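Local structure of afamin (Homo sapiens, 6FAK) at residues F508-D513 with V567-E572; L406-L411 with K525-L530; K496-P501 with L533-H538; P419-E424 with R468-A473. The protein carries hydrophobic molecules in body fluids, binds vitamin E, and keeps lipidated Wnt proteins soluble and active. All blocks are in the same frame, centred on the assembly; numbering follows the deposited sequence. Where two conformers were deposited one is given.

Contact 1 (F508-D513 with V567-E572)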
loop_
_atom_site.group_PDB
_atom_site.type_symbol
_atom_site.label_atom_id
_atom_site.label_comp_id
_atom_site.label_asym_id
_atom_site.label_seq_id
_atom_site.Cartn_x
_atom_site.Cartn_y
_atom_site.Cartn_z
ATOM N N PHE A 508 30.636 4.407 -2.867
ATOM C CA PHE A 508 30.665 5.743 -3.434
ATOM C C PHE A 508 31.515 5.818 -4.702
ATOM O O PHE A 508 31.915 6.905 -5.142
ATOM C CB PHE A 508 31.167 6.690 -2.390
ATOM C CG PHE A 508 30.432 6.592 -1.072
ATOM C CD1 PHE A 508 29.240 7.253 -0.884
ATOM C CD2 PHE A 508 30.923 5.823 -0.032
ATOM C CE1 PHE A 508 28.574 7.177 0.313
ATOM C CE2 PHE A 508 30.258 5.757 1.157
ATOM C CZ PHE A 508 29.069 6.425 1.317
ATOM N N THR A 509 31.771 4.659 -5.289
ATOM C CA THR A 509 32.606 4.557 -6.481
ATOM C C THR A 509 31.706 4.264 -7.648
ATOM O O THR A 509 30.898 3.356 -7.604
ATOM C CB THR A 509 33.631 3.423 -6.342
ATOM O OG1 THR A 509 34.473 3.706 -5.221
ATOM C CG2 THR A 509 34.468 3.294 -7.587
ATOM N N PHE A 510 31.866 5.043 -8.698
ATOM C CA PHE A 510 31.168 4.826 -9.933
ATOM C C PHE A 510 32.019 3.867 -10.768
ATOM O O PHE A 510 33.234 4.067 -10.926
ATOM C CB PHE A 510 30.983 6.159 -10.633
ATOM C CG PHE A 510 30.253 6.056 -11.927
ATOM C CD1 PHE A 510 30.957 6.063 -13.129
ATOM C CD2 PHE A 510 28.864 5.938 -11.950
ATOM C CE1 PHE A 510 30.290 5.961 -14.332
ATOM C CE2 PHE A 510 28.187 5.840 -13.157
ATOM C CZ PHE A 510 28.900 5.848 -14.351
ATOM N N HIS A 511 31.372 2.837 -11.296
ATOM C CA HIS A 511 32.010 1.842 -12.154
ATOM C C HIS A 511 31.572 2.041 -13.600
ATOM O O HIS A 511 30.448 2.494 -13.861
ATOM C CB HIS A 511 31.640 0.421 -11.707
ATOM C CG HIS A 511 32.023 0.117 -10.298
ATOM N ND1 HIS A 511 31.128 0.195 -9.253
ATOM C CD2 HIS A 511 33.210 -0.244 -9.754
ATOM C CE1 HIS A 511 31.744 -0.118 -8.126
ATOM N NE2 HIS A 511 33.008 -0.387 -8.402
ATOM N N ALA A 512 32.456 1.638 -14.518
ATOM C CA ALA A 512 32.328 1.908 -15.960
ATOM C C ALA A 512 31.070 1.315 -16.602
ATOM O O ALA A 512 30.466 1.947 -17.476
ATOM C CB ALA A 512 33.572 1.428 -16.693
ATOM N N ASP A 513 30.678 0.117 -16.157
ATOM C CA ASP A 513 29.435 -0.540 -16.622
ATOM C C ASP A 513 28.154 0.294 -16.449
ATOM O O ASP A 513 27.203 0.122 -17.219
ATOM C CB ASP A 513 29.259 -1.927 -15.968
ATOM C CG ASP A 513 29.283 -1.878 -14.445
ATOM O OD1 ASP A 513 28.218 -1.654 -13.830
ATOM O OD2 ASP A 513 30.373 -2.080 -13.866
ATOM N N VAL A 567 38.577 5.557 -14.382
ATOM C CA VAL A 567 39.766 6.353 -14.068
ATOM C C VAL A 567 39.433 7.844 -14.033
ATOM O O VAL A 567 39.993 8.568 -13.215
ATOM C CB VAL A 567 40.936 6.089 -15.044
ATOM C CG1 VAL A 567 40.679 6.718 -16.405
ATOM C CG2 VAL A 567 42.256 6.592 -14.462
ATOM N N CYS A 568 38.519 8.285 -14.907
ATOM C CA CYS A 568 38.102 9.688 -14.968
ATOM C C CYS A 568 37.422 10.048 -13.664
ATOM O O CYS A 568 37.738 11.081 -13.066
ATOM C CB CYS A 568 37.172 9.951 -16.169
ATOM S SG CYS A 568 36.416 11.610 -16.256
ATOM N N PHE A 569 36.494 9.179 -13.224
ATOM C CA PHE A 569 35.739 9.406 -11.996
ATOM C C PHE A 569 36.615 9.560 -10.760
ATOM O O PHE A 569 36.433 10.499 -9.986
ATOM C CB PHE A 569 34.755 8.265 -11.741
ATOM C CG PHE A 569 33.834 8.532 -10.588
ATOM C CD1 PHE A 569 34.191 8.161 -9.293
ATOM C CD2 PHE A 569 32.627 9.186 -10.791
ATOM C CE1 PHE A 569 33.343 8.417 -8.227
ATOM C CE2 PHE A 569 31.775 9.441 -9.726
ATOM C CZ PHE A 569 32.138 9.059 -8.443
ATOM N N ASN A 570 37.555 8.636 -10.573
ATOM C CA ASN A 570 38.442 8.670 -9.407
ATOM C C ASN A 570 39.395 9.867 -9.389
ATOM O O ASN A 570 39.712 10.365 -8.310
ATOM C CB ASN A 570 39.224 7.357 -9.261
ATOM C CG ASN A 570 38.328 6.170 -8.907
ATOM O OD1 ASN A 570 37.244 6.325 -8.332
ATOM N ND2 ASN A 570 38.783 4.974 -9.254
ATOM N N GLU A 571 39.837 10.354 -10.545
ATOM C CA GLU A 571 40.621 11.611 -10.548
ATOM C C GLU A 571 39.786 12.898 -10.427
ATOM O O GLU A 571 40.249 13.867 -9.829
ATOM C CB GLU A 571 41.677 11.670 -11.681
ATOM C CG GLU A 571 41.195 11.575 -13.131
ATOM C CD GLU A 571 42.219 10.932 -14.088
ATOM O OE1 GLU A 571 43.187 10.270 -13.649
ATOM O OE2 GLU A 571 42.049 11.074 -15.313
ATOM N N GLU A 572 38.543 12.892 -10.914
ATOM C CA GLU A 572 37.717 14.115 -10.931
ATOM C C GLU A 572 36.621 14.212 -9.864
ATOM O O GLU A 572 36.099 15.304 -9.655
ATOM C CB GLU A 572 37.059 14.283 -12.311
ATOM C CG GLU A 572 38.032 14.341 -13.481
ATOM C CD GLU A 572 39.036 15.480 -13.389
ATOM O OE1 GLU A 572 38.812 16.436 -12.631
ATOM O OE2 GLU A 572 40.064 15.404 -14.077
#
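An extended run of chain, Phe508-Asp513, passes the last turns of the short helix 565-572, with Phe510 and Phe569 facing each other at a CA-CA distance of 6.8 Å. Thr509 and Phe510 have extended backbone angles before the chain turns into a 3-10 segment at Ala512, while 567-572 is helical throughout. No hydrogen bond joins the two segments, and the contact depends on aromatic packing. The CB of Phe510 sits over the middle of one face of the Phe569 ring, 3.5 Å from the ring centroid and 15° off the normal, a well-centred CH-pi contact. Its closest ring atom is CD2 of Phe569, 3.4 Å from Phe510 CB. With CG anti to the backbone N (chi1 -179°), the Phe510 ring is carried away from helix 565-572, and the two rings meet obliquely, their planes 33° apart. Farther along the Phe569 ring, CE1 lies 3.7 Å from the carbonyl O of Phe508. The amide N of Phe510 is buried here and has no hydrogen-bonding partner. At the exposed margin, CG2 of Thr509 makes a loose contact with OD1 of Asn570, while the Thr509 hydroxyl is hydrogen-bonded to the carbonyl O of Gln505. Cys568, beside Phe569, forms a disulfide with Cys559, one of the cystine links characteristic of the albumin fold, and so ties helix 565-572 to helix 542-560. Helix 542-560 also receives both central aromatics: Phe510 packs on Val556 and Cys560, and Phe569 on Phe552 and Val556, whereas Phe508 reaches Asn532 and Leu536 of helix 521-536.

Contact 2 (L406-L411 with K525-L530); sequences LKYHYL and KTDRFL
Lys407 and Asp527 approach nearly at right angles, and the lysine NZ donates a hydrogen bond of 2.8 Å to OD1 of Asp527 within a salt bridge. The ammonium group comes from the syn side of the carboxylate, 22° out of its plane. Lys407 leaves its helix with CG anti to the backbone N, then bends at chi3 and chi4, which turns the chain end across the carboxylate, with CE of Lys407 3.4 Å from OD2 of Asp527. The same OD1 lies at the edge of the Tyr408 ring, near its plane and 3.5 Å from CE1 of Tyr408, with ring and carboxylate planes 79° apart. Gln523 NE2 adds a hydrogen bond to this oxygen, so two donors, Lys407 NZ and Gln523 NE2, meet OD1, and the negative charge of the buried acid is probably stabilised by the lysine. Both segments belong to helices of the third albumin domain, the long helix 376-417 and helix 521-536; the local axes cross at -36°, 10.3 Å apart at closest approach, and run in broadly the same direction. Apolar groups fill the interface beside the ion pair. Leu530 CD2 lies 3.7 Å from CB of Tyr408, approaching obliquely, and the same methyl packs against CB of Leu411. Leu411 in turn sets CD1 against CG and CB of Asp527, 3.9 Å from CG. Near the tyrosine hydroxyl, CG2 of Thr526 approaches OH of Tyr408, which also has a weak hydrogen bond with Gln523. The Tyr408 ring meets Phe549 of helix 542-560 edge-to-face, while Val427 of helix 423-440 touches Asp527.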
loop_
_atom_site.group_PDB
_atom_site.type_symbol
_atom_site.label_atom_id
_atom_site.label_comp_id
_atom_site.label_asym_id
_atom_site.label_seq_id
_atom_site.Cartn_x
_atom_site.Cartn_y
_atom_site.Cartn_z
ATOM N N LEU A 406 13.143 16.433 -7.672
ATOM C CA LEU A 406 12.308 16.422 -6.497
ATOM C C LEU A 406 12.595 15.193 -5.646
ATOM O O LEU A 406 12.583 15.301 -4.444
ATOM C CB LEU A 406 10.796 16.427 -6.843
ATOM C CG LEU A 406 9.845 16.619 -5.638
ATOM C CD1 LEU A 406 10.176 17.815 -4.750
ATOM C CD2 LEU A 406 8.400 16.710 -6.098
ATOM N N LYS A 407 12.788 14.037 -6.286
ATOM C CA LYS A 407 13.093 12.788 -5.585
ATOM C C LYS A 407 14.335 12.949 -4.687
ATOM O O LYS A 407 14.298 12.541 -3.525
ATOM C CB LYS A 407 13.255 11.626 -6.554
ATOM C CG LYS A 407 13.482 10.278 -5.889
ATOM C CD LYS A 407 13.393 9.071 -6.807
ATOM C CE LYS A 407 14.161 9.168 -8.129
ATOM N NZ LYS A 407 15.500 9.807 -8.080
ATOM N N TYR A 408 15.378 13.606 -5.203
ATOM C CA TYR A 408 16.626 13.786 -4.461
ATOM C C TYR A 408 16.413 14.610 -3.204
ATOM O O TYR A 408 16.991 14.305 -2.135
ATOM C CB TYR A 408 17.700 14.398 -5.395
ATOM C CG TYR A 408 17.986 13.574 -6.631
ATOM C CD1 TYR A 408 17.984 12.171 -6.586
ATOM C CD2 TYR A 408 18.260 14.186 -7.852
ATOM C CE1 TYR A 408 18.270 11.423 -7.705
ATOM C CE2 TYR A 408 18.532 13.454 -8.989
ATOM C CZ TYR A 408 18.541 12.086 -8.911
ATOM O OH TYR A 408 18.763 11.333 -10.019
ATOM N N HIS A 409 15.527 15.609 -3.273
ATOM C CA HIS A 409 15.165 16.403 -2.105
ATOM C C HIS A 409 14.456 15.540 -1.025
ATOM O O HIS A 409 14.783 15.659 0.193
ATOM C CB HIS A 409 14.310 17.631 -2.477
ATOM C CG HIS A 409 15.071 18.712 -3.194
ATOM N ND1 HIS A 409 14.883 20.053 -2.933
ATOM C CD2 HIS A 409 16.042 18.653 -4.138
ATOM C CE1 HIS A 409 15.696 20.771 -3.690
ATOM N NE2 HIS A 409 16.409 19.944 -4.436
ATOM N N TYR A 410 13.573 14.662 -1.457
ATOM C CA TYR A 410 12.870 13.725 -0.569
ATOM C C TYR A 410 13.778 12.667 0.077
ATOM O O TYR A 410 13.615 12.330 1.264
ATOM C CB TYR A 410 11.668 13.060 -1.258
ATOM C CG TYR A 410 10.471 14.007 -1.357
ATOM C CD1 TYR A 410 10.024 14.707 -0.235
ATOM C CD2 TYR A 410 9.771 14.185 -2.537
ATOM C CE1 TYR A 410 8.942 15.572 -0.298
ATOM C CE2 TYR A 410 8.689 15.073 -2.608
ATOM C CZ TYR A 410 8.303 15.767 -1.481
ATOM O OH TYR A 410 7.233 16.618 -1.477
ATOM N N LEU A 411 14.701 12.160 -0.715
ATOM C CA LEU A 411 15.686 11.206 -0.237
ATOM C C LEU A 411 16.560 11.823 0.833
ATOM O O LEU A 411 16.832 11.192 1.846
ATOM C CB LEU A 411 16.512 10.653 -1.425
ATOM C CG LEU A 411 15.732 9.742 -2.358
ATOM C CD1 LEU A 411 16.665 9.385 -3.504
ATOM C CD2 LEU A 411 15.256 8.456 -1.698
ATOM N N LYS A 525 20.569 2.821 -8.400
ATOM C CA LYS A 525 21.977 3.004 -8.011
ATOM C C LYS A 525 22.337 4.420 -7.615
ATOM O O LYS A 525 23.054 4.646 -6.623
ATOM C CB LYS A 525 22.901 2.552 -9.151
ATOM C CG LYS A 525 24.264 3.262 -9.288
ATOM C CD LYS A 525 25.281 2.885 -8.191
ATOM C CE LYS A 525 26.315 3.989 -7.897
ATOM N NZ LYS A 525 27.333 3.597 -6.869
ATOM N N THR A 526 21.906 5.376 -8.421
ATOM C CA THR A 526 22.041 6.794 -8.078
ATOM C C THR A 526 21.336 7.138 -6.742
ATOM O O THR A 526 21.894 7.859 -5.902
ATOM C CB THR A 526 21.469 7.646 -9.207
ATOM O OG1 THR A 526 22.255 7.393 -10.377
ATOM C CG2 THR A 526 21.487 9.168 -8.872
ATOM N N ASP A 527 20.130 6.586 -6.580
ATOM C CA ASP A 527 19.310 6.827 -5.405
ATOM C C ASP A 527 19.991 6.267 -4.149
ATOM O O ASP A 527 20.012 6.924 -3.104
ATOM C CB ASP A 527 17.905 6.263 -5.598
ATOM C CG ASP A 527 17.082 7.038 -6.618
ATOM O OD1 ASP A 527 17.506 8.076 -7.177
ATOM O OD2 ASP A 527 15.946 6.619 -6.882
ATOM N N ARG A 528 20.569 5.081 -4.269
ATOM C CA ARG A 528 21.286 4.476 -3.157
ATOM C C ARG A 528 22.513 5.227 -2.773
ATOM O O ARG A 528 22.792 5.367 -1.588
ATOM C CB ARG A 528 21.717 3.044 -3.410
ATOM C CG ARG A 528 20.605 2.057 -3.607
ATOM C CD ARG A 528 21.293 0.719 -3.864
ATOM N NE ARG A 528 20.343 -0.306 -4.236
ATOM C CZ ARG A 528 20.141 -0.824 -5.449
ATOM N NH1 ARG A 528 20.874 -0.434 -6.494
ATOM N NH2 ARG A 528 19.212 -1.767 -5.610
ATOM N N PHE A 529 23.224 5.721 -3.774
ATOM C CA PHE A 529 24.394 6.594 -3.528
ATOM C C PHE A 529 24.042 7.802 -2.660
ATOM O O PHE A 529 24.728 8.100 -1.649
ATOM C CB PHE A 529 25.055 7.000 -4.877
ATOM C CG PHE A 529 26.157 7.997 -4.734
ATOM C CD1 PHE A 529 25.888 9.367 -4.737
ATOM C CD2 PHE A 529 27.460 7.575 -4.608
ATOM C CE1 PHE A 529 26.895 10.306 -4.565
ATOM C CE2 PHE A 529 28.491 8.510 -4.416
ATOM C CZ PHE A 529 28.195 9.891 -4.396
ATOM N N LEU A 530 22.971 8.496 -3.050
ATOM C CA LEU A 530 22.548 9.692 -2.322
ATOM C C LEU A 530 22.172 9.396 -0.870
ATOM O O LEU A 530 22.591 10.129 0.037
ATOM C CB LEU A 530 21.425 10.401 -3.016
ATOM C CG LEU A 530 20.928 11.662 -2.317
ATOM C CD1 LEU A 530 21.964 12.732 -2.010
ATOM C CD2 LEU A 530 19.863 12.277 -3.192
#

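Contact 3 (K496-P501 with L533-H538)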
loop_
_atom_site.group_PDB
_atom_site.type_symbol
_atom_site.label_atom_id
_atom_site.label_comp_id
_atom_site.label_asym_id
_atom_site.label_seq_id
_atom_site.Cartn_x
_atom_site.Cartn_y
_atom_site.Cartn_z
ATOM N N LYS A 496 19.390 13.831 15.386
ATOM C CA LYS A 496 20.812 14.167 15.626
ATOM C C LYS A 496 21.585 13.201 16.531
ATOM O O LYS A 496 22.775 13.355 16.686
ATOM C CB LYS A 496 20.991 15.585 16.126
ATOM C CG LYS A 496 20.828 16.629 15.033
ATOM C CD LYS A 496 19.523 17.355 15.233
ATOM C CE LYS A 496 19.157 18.262 14.071
ATOM N NZ LYS A 496 17.668 18.348 14.049
ATOM N N THR A 497 20.924 12.188 17.055
ATOM C CA THR A 497 21.609 11.144 17.830
ATOM C C THR A 497 22.247 10.059 16.936
ATOM O O THR A 497 23.009 9.224 17.416
ATOM C CB THR A 497 20.632 10.461 18.808
ATOM O OG1 THR A 497 19.672 9.636 18.109
ATOM C CG2 THR A 497 19.855 11.511 19.655
ATOM N N TYR A 498 21.895 10.045 15.649
ATOM C CA TYR A 498 22.325 9.000 14.774
ATOM C C TYR A 498 23.837 9.041 14.530
ATOM O O TYR A 498 24.390 10.076 14.265
ATOM C CB TYR A 498 21.564 9.091 13.437
ATOM C CG TYR A 498 22.039 8.132 12.379
ATOM C CD1 TYR A 498 21.687 6.774 12.396
ATOM C CD2 TYR A 498 22.803 8.580 11.319
ATOM C CE1 TYR A 498 22.131 5.916 11.378
ATOM C CE2 TYR A 498 23.245 7.714 10.332
ATOM C CZ TYR A 498 22.895 6.400 10.375
ATOM O OH TYR A 498 23.296 5.585 9.342
ATOM N N VAL A 499 24.456 7.872 14.577
ATOM C CA VAL A 499 25.843 7.657 14.140
ATOM C C VAL A 499 25.877 6.454 13.199
ATOM O O VAL A 499 25.441 5.377 13.571
ATOM C CB VAL A 499 26.802 7.423 15.363
ATOM C CG1 VAL A 499 28.255 7.119 14.910
ATOM C CG2 VAL A 499 26.785 8.668 16.275
ATOM N N PRO A 500 26.348 6.647 11.949
ATOM C CA PRO A 500 26.294 5.574 10.937
ATOM C C PRO A 500 27.321 4.475 11.240
ATOM O O PRO A 500 28.295 4.739 11.937
ATOM C CB PRO A 500 26.717 6.308 9.657
ATOM C CG PRO A 500 27.624 7.383 10.148
ATOM C CD PRO A 500 26.986 7.865 11.424
ATOM N N PRO A 501 27.121 3.265 10.708
ATOM C CA PRO A 501 28.225 2.323 10.660
ATOM C C PRO A 501 29.298 2.805 9.671
ATOM O O PRO A 501 29.104 3.798 9.003
ATOM C CB PRO A 501 27.550 1.084 10.115
ATOM C CG PRO A 501 26.612 1.665 9.075
ATOM C CD PRO A 501 26.061 2.895 9.712
ATOM N N LEU A 533 25.284 8.564 1.090
ATOM C CA LEU A 533 25.989 9.822 1.308
ATOM C C LEU A 533 25.421 10.644 2.472
ATOM O O LEU A 533 26.211 11.208 3.308
ATOM C CB LEU A 533 25.984 10.663 0.032
ATOM C CG LEU A 533 26.868 11.894 0.062
ATOM C CD1 LEU A 533 28.347 11.525 0.158
ATOM C CD2 LEU A 533 26.559 12.719 -1.185
ATOM N N VAL A 534 24.083 10.697 2.537
ATOM C CA VAL A 534 23.380 11.439 3.563
ATOM C C VAL A 534 23.618 10.770 4.921
ATOM O O VAL A 534 23.801 11.473 5.903
ATOM C CB VAL A 534 21.863 11.631 3.303
ATOM C CG1 VAL A 534 21.217 12.348 4.443
ATOM C CG2 VAL A 534 21.617 12.503 2.069
ATOM N N LYS A 535 23.611 9.434 4.974
ATOM C CA LYS A 535 23.935 8.712 6.234
ATOM C C LYS A 535 25.354 9.049 6.635
ATOM O O LYS A 535 25.628 9.422 7.797
ATOM C CB LYS A 535 23.798 7.205 6.063
ATOM C CG LYS A 535 22.359 6.733 6.000
ATOM C CD LYS A 535 22.240 5.257 5.778
ATOM C CE LYS A 535 20.795 4.851 5.812
ATOM N NZ LYS A 535 20.644 3.406 5.642
ATOM N N LEU A 536 26.253 8.941 5.675
ATOM C CA LEU A 536 27.678 9.181 5.962
ATOM C C LEU A 536 27.941 10.621 6.495
ATOM O O LEU A 536 28.636 10.803 7.500
ATOM C CB LEU A 536 28.524 8.870 4.756
ATOM C CG LEU A 536 30.021 9.254 4.968
ATOM C CD1 LEU A 536 30.691 8.444 6.059
ATOM C CD2 LEU A 536 30.744 9.127 3.642
ATOM N N LYS A 537 27.318 11.595 5.859
ATOM C CA LYS A 537 27.498 13.014 6.123
ATOM C C LYS A 537 26.229 13.654 6.723
ATOM O O LYS A 537 25.859 14.780 6.361
ATOM C CB LYS A 537 27.851 13.688 4.799
ATOM C CG LYS A 537 29.098 13.156 4.115
ATOM C CD LYS A 537 30.318 13.416 4.970
ATOM C CE LYS A 537 31.582 13.548 4.109
ATOM N NZ LYS A 537 32.767 13.125 4.888
ATOM N N HIS A 538 25.558 12.916 7.605
ATOM C CA HIS A 538 24.321 13.371 8.257
ATOM C C HIS A 538 24.418 14.738 8.955
ATOM O O HIS A 538 23.404 15.445 9.046
ATOM C CB HIS A 538 23.799 12.309 9.259
ATOM C CG HIS A 538 24.681 12.109 10.456
ATOM N ND1 HIS A 538 24.434 12.719 11.672
ATOM C CD2 HIS A 538 25.797 11.363 10.634
ATOM C CE1 HIS A 538 25.374 12.377 12.532
ATOM N NE2 HIS A 538 26.218 11.564 11.935
#
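Aromatic packing centres on Tyr498 and His538, which form a T-shaped pair in the modelled conformer of the histidine: the tyrosine turns its edge to the imidazole face, the planes 81° apart and the centroids separated by 5.5 Å. The leading atom is CD2 of Tyr498, which lies over the imidazole toward its rim, 4.1 Å from CG of His538. The histidine CG stands between the backbone N and the carbonyl carbon (chi1 67°), and the ring thereby points to the 496-501 loop. Van der Waals contacts adjoin this pair. CD of Pro500 packs 3.8 Å from CD2 of His538, and CG of Pro500 lies 3.7 Å from the carbonyl O of Lys535, close to where the helix ends. Farther out on Tyr498, the OH rests 3.7 Å from CG of Lys535, against CB, CG and CD of the extended lysine chain, which the tyrosine crosses obliquely.

Polar atoms also meet without a hydrogen bond across the segments. In the same histidine conformer, NE2 of His538 lies 3.3 Å from O of Tyr498, but at an angle too poor for a hydrogen bond. Lys535 directs its NZ elsewhere, to the carbonyl O of Leu421 and OG1 of Thr423, while Pro419 packs on Tyr498. The loop before strand 503-504 is therefore held to the helix end of this albumin domain by ring, proline and methylene surfaces, with the lysine charge directed into a neighbouring turn.

Contact 4 (P419-E424 with R468-A473); sequences PQLSTE and RTINPA
Two irregular connections, each leading into a helix, draw together to 6.3 Å between the CA atoms of Gln420 and Ile470. Both end in N-caps within the third, largely helical albumin domain: Ser422 opens helix 423-440 and Asn471 opens helix 472-479, the OD1 of Asn471 accepting a hydrogen bond from the backbone N of Val474. The amide NH2 of Asn471 turns the other way, across to Gln420, and ND2 also bonds the carbonyl O of Ile417. With CG between the backbone N and the carbonyl carbon, the Asn471 amide reaches both the cap and Gln420. Gln420 bends at chi2 to present OE1, and its amide plane is turned 68° from that of Asn471. Its methylenes run past the Ile470 carbonyl, CG of Gln420 lying 3.7 Å from O of Ile470, and its NE2 is hydrogen-bonded to Asp495.

Beside it, Leu421 packs on Ile470 and on the Arg468 guanidinium. Leu421 CD2 is 3.9 Å from CD1 of Ile470 and 3.6 Å from NH2 of Arg468, approaching the guanidinium obliquely. CD1 of Ile470 lies over one face of that guanidinium, toward its rim, and NH1 of Arg468 is salt-bridged to Glu425. Leu461 of helix 446-462 touches both Leu421 and Ile470. Between the amides, ND2 of Asn471 donates to OE1 of Gln420 over 2.8 Å with an N-H...O angle of 168°, the donor tilted 30° from the glutamine carbonyl plane.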
loop_
_atom_site.group_PDB
_atom_site.type_symbol
_atom_site.label_atom_id
_atom_site.label_comp_id
_atom_site.label_asym_id
_atom_site.label_seq_id
_atom_site.Cartn_x
_atom_site.Cartn_y
_atom_site.Cartn_z
ATOM N N PRO A 419 17.191 7.854 9.561
ATOM C CA PRO A 419 18.445 7.281 9.056
ATOM C C PRO A 419 18.650 5.822 9.472
ATOM O O PRO A 419 19.486 5.167 8.845
ATOM C CB PRO A 419 19.527 8.185 9.651
ATOM C CG PRO A 419 18.910 8.681 10.925
ATOM C CD PRO A 419 17.469 8.895 10.567
ATOM N N GLN A 420 17.872 5.316 10.446
ATOM C CA GLN A 420 17.980 3.966 10.902
ATOM C C GLN A 420 17.384 2.962 9.901
ATOM O O GLN A 420 17.692 1.757 9.971
ATOM C CB GLN A 420 17.286 3.785 12.273
ATOM C CG GLN A 420 17.902 4.604 13.430
ATOM C CD GLN A 420 17.446 6.047 13.479
ATOM O OE1 GLN A 420 16.495 6.469 12.768
ATOM N NE2 GLN A 420 18.023 6.795 14.390
ATOM N N LEU A 421 16.559 3.420 8.969
ATOM C CA LEU A 421 16.049 2.534 7.892
ATOM C C LEU A 421 17.141 2.102 6.936
ATOM O O LEU A 421 18.120 2.782 6.748
ATOM C CB LEU A 421 14.939 3.218 7.099
ATOM C CG LEU A 421 13.721 3.561 7.946
ATOM C CD1 LEU A 421 12.721 4.348 7.155
ATOM C CD2 LEU A 421 13.079 2.337 8.577
ATOM N N SER A 422 17.021 0.900 6.386
ATOM C CA SER A 422 17.920 0.463 5.338
ATOM C C SER A 422 17.839 1.436 4.127
ATOM O O SER A 422 16.803 2.052 3.813
ATOM C CB SER A 422 17.603 -0.948 4.862
ATOM O OG SER A 422 16.376 -0.977 4.178
ATOM N N THR A 423 18.982 1.556 3.467
ATOM C CA THR A 423 19.045 2.278 2.244
ATOM C C THR A 423 18.025 1.812 1.217
ATOM O O THR A 423 17.405 2.667 0.556
ATOM C CB THR A 423 20.494 2.241 1.680
ATOM O OG1 THR A 423 21.298 2.981 2.594
ATOM C CG2 THR A 423 20.558 2.852 0.322
ATOM N N GLU A 424 17.822 0.500 1.094
ATOM C CA GLU A 424 16.841 -0.006 0.111
ATOM C C GLU A 424 15.444 0.504 0.431
ATOM O O GLU A 424 14.701 0.903 -0.467
ATOM C CB GLU A 424 16.785 -1.553 0.038
ATOM C CG GLU A 424 17.935 -2.202 -0.712
ATOM C CD GLU A 424 18.133 -1.597 -2.089
ATOM O OE1 GLU A 424 19.146 -0.899 -2.278
ATOM O OE2 GLU A 424 17.239 -1.737 -2.943
ATOM N N ARG A 468 6.723 -0.672 14.509
ATOM C CA ARG A 468 8.164 -0.622 14.285
ATOM C C ARG A 468 8.783 0.352 15.280
ATOM O O ARG A 468 8.088 1.216 15.811
ATOM C CB ARG A 468 8.463 -0.166 12.895
ATOM C CG ARG A 468 7.805 -1.039 11.850
ATOM C CD ARG A 468 8.166 -0.497 10.497
ATOM N NE ARG A 468 9.554 -0.789 10.151
ATOM C CZ ARG A 468 10.115 -0.445 8.995
ATOM N NH1 ARG A 468 9.455 0.314 8.112
ATOM N NH2 ARG A 468 11.337 -0.811 8.737
ATOM N N THR A 469 10.055 0.163 15.581
ATOM C CA THR A 469 10.748 1.048 16.479
ATOM C C THR A 469 11.917 1.606 15.643
ATOM O O THR A 469 12.988 0.991 15.574
ATOM C CB THR A 469 11.237 0.326 17.785
ATOM O OG1 THR A 469 11.944 -0.854 17.429
ATOM C CG2 THR A 469 10.071 -0.084 18.680
ATOM N N ILE A 470 11.689 2.762 15.030
ATOM C CA ILE A 470 12.671 3.402 14.193
ATOM C C ILE A 470 13.508 4.409 14.970
ATOM O O ILE A 470 14.710 4.209 15.170
ATOM C CB ILE A 470 11.994 3.959 12.962
ATOM C CG1 ILE A 470 11.325 2.764 12.182
ATOM C CG2 ILE A 470 13.006 4.760 12.110
ATOM C CD1 ILE A 470 10.316 3.233 11.183
ATOM N N ASN A 471 12.869 5.477 15.417
ATOM C CA ASN A 471 13.435 6.380 16.387
ATOM C C ASN A 471 12.257 7.057 17.062
ATOM O O ASN A 471 11.115 6.987 16.539
ATOM C CB ASN A 471 14.456 7.366 15.747
ATOM C CG ASN A 471 13.839 8.279 14.695
ATOM O OD1 ASN A 471 12.847 8.973 14.960
ATOM N ND2 ASN A 471 14.463 8.318 13.492
ATOM N N PRO A 472 12.495 7.730 18.227
ATOM C CA PRO A 472 11.342 8.147 18.989
ATOM C C PRO A 472 10.429 9.137 18.264
ATOM O O PRO A 472 9.213 9.005 18.366
ATOM C CB PRO A 472 11.945 8.738 20.300
ATOM C CG PRO A 472 13.328 8.157 20.392
ATOM C CD PRO A 472 13.771 7.893 18.977
ATOM N N ALA A 473 10.988 10.057 17.480
ATOM C CA ALA A 473 10.177 11.066 16.780
ATOM C C ALA A 473 9.320 10.435 15.654
ATOM O O ALA A 473 8.129 10.685 15.541
ATOM C CB ALA A 473 11.079 12.184 16.208
#

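Overall arrangement
All four contacts lie in the third albumin domain, and helix 521-536 runs through the group. It supplies a segment to contact 2 and most of one to contact 3, receives Phe508 of contact 1, and reaches contact 4 through its side chains. Contacts 1 and 2 are buried, yet contact 1 is aromatic whereas contact 2 includes an ion pair among apolar groups. Contacts 3 and 4 are partly buried; rings and proline dominate the former, and an amide hydrogen bond marks the latter. Their centres are about 12 Å apart, with Lys535 and Tyr498 of contact 3 touching the 419-424 turn. Thr423 packs on Arg528 between contacts 4 and 2, while contacts 1 and 4 do not touch.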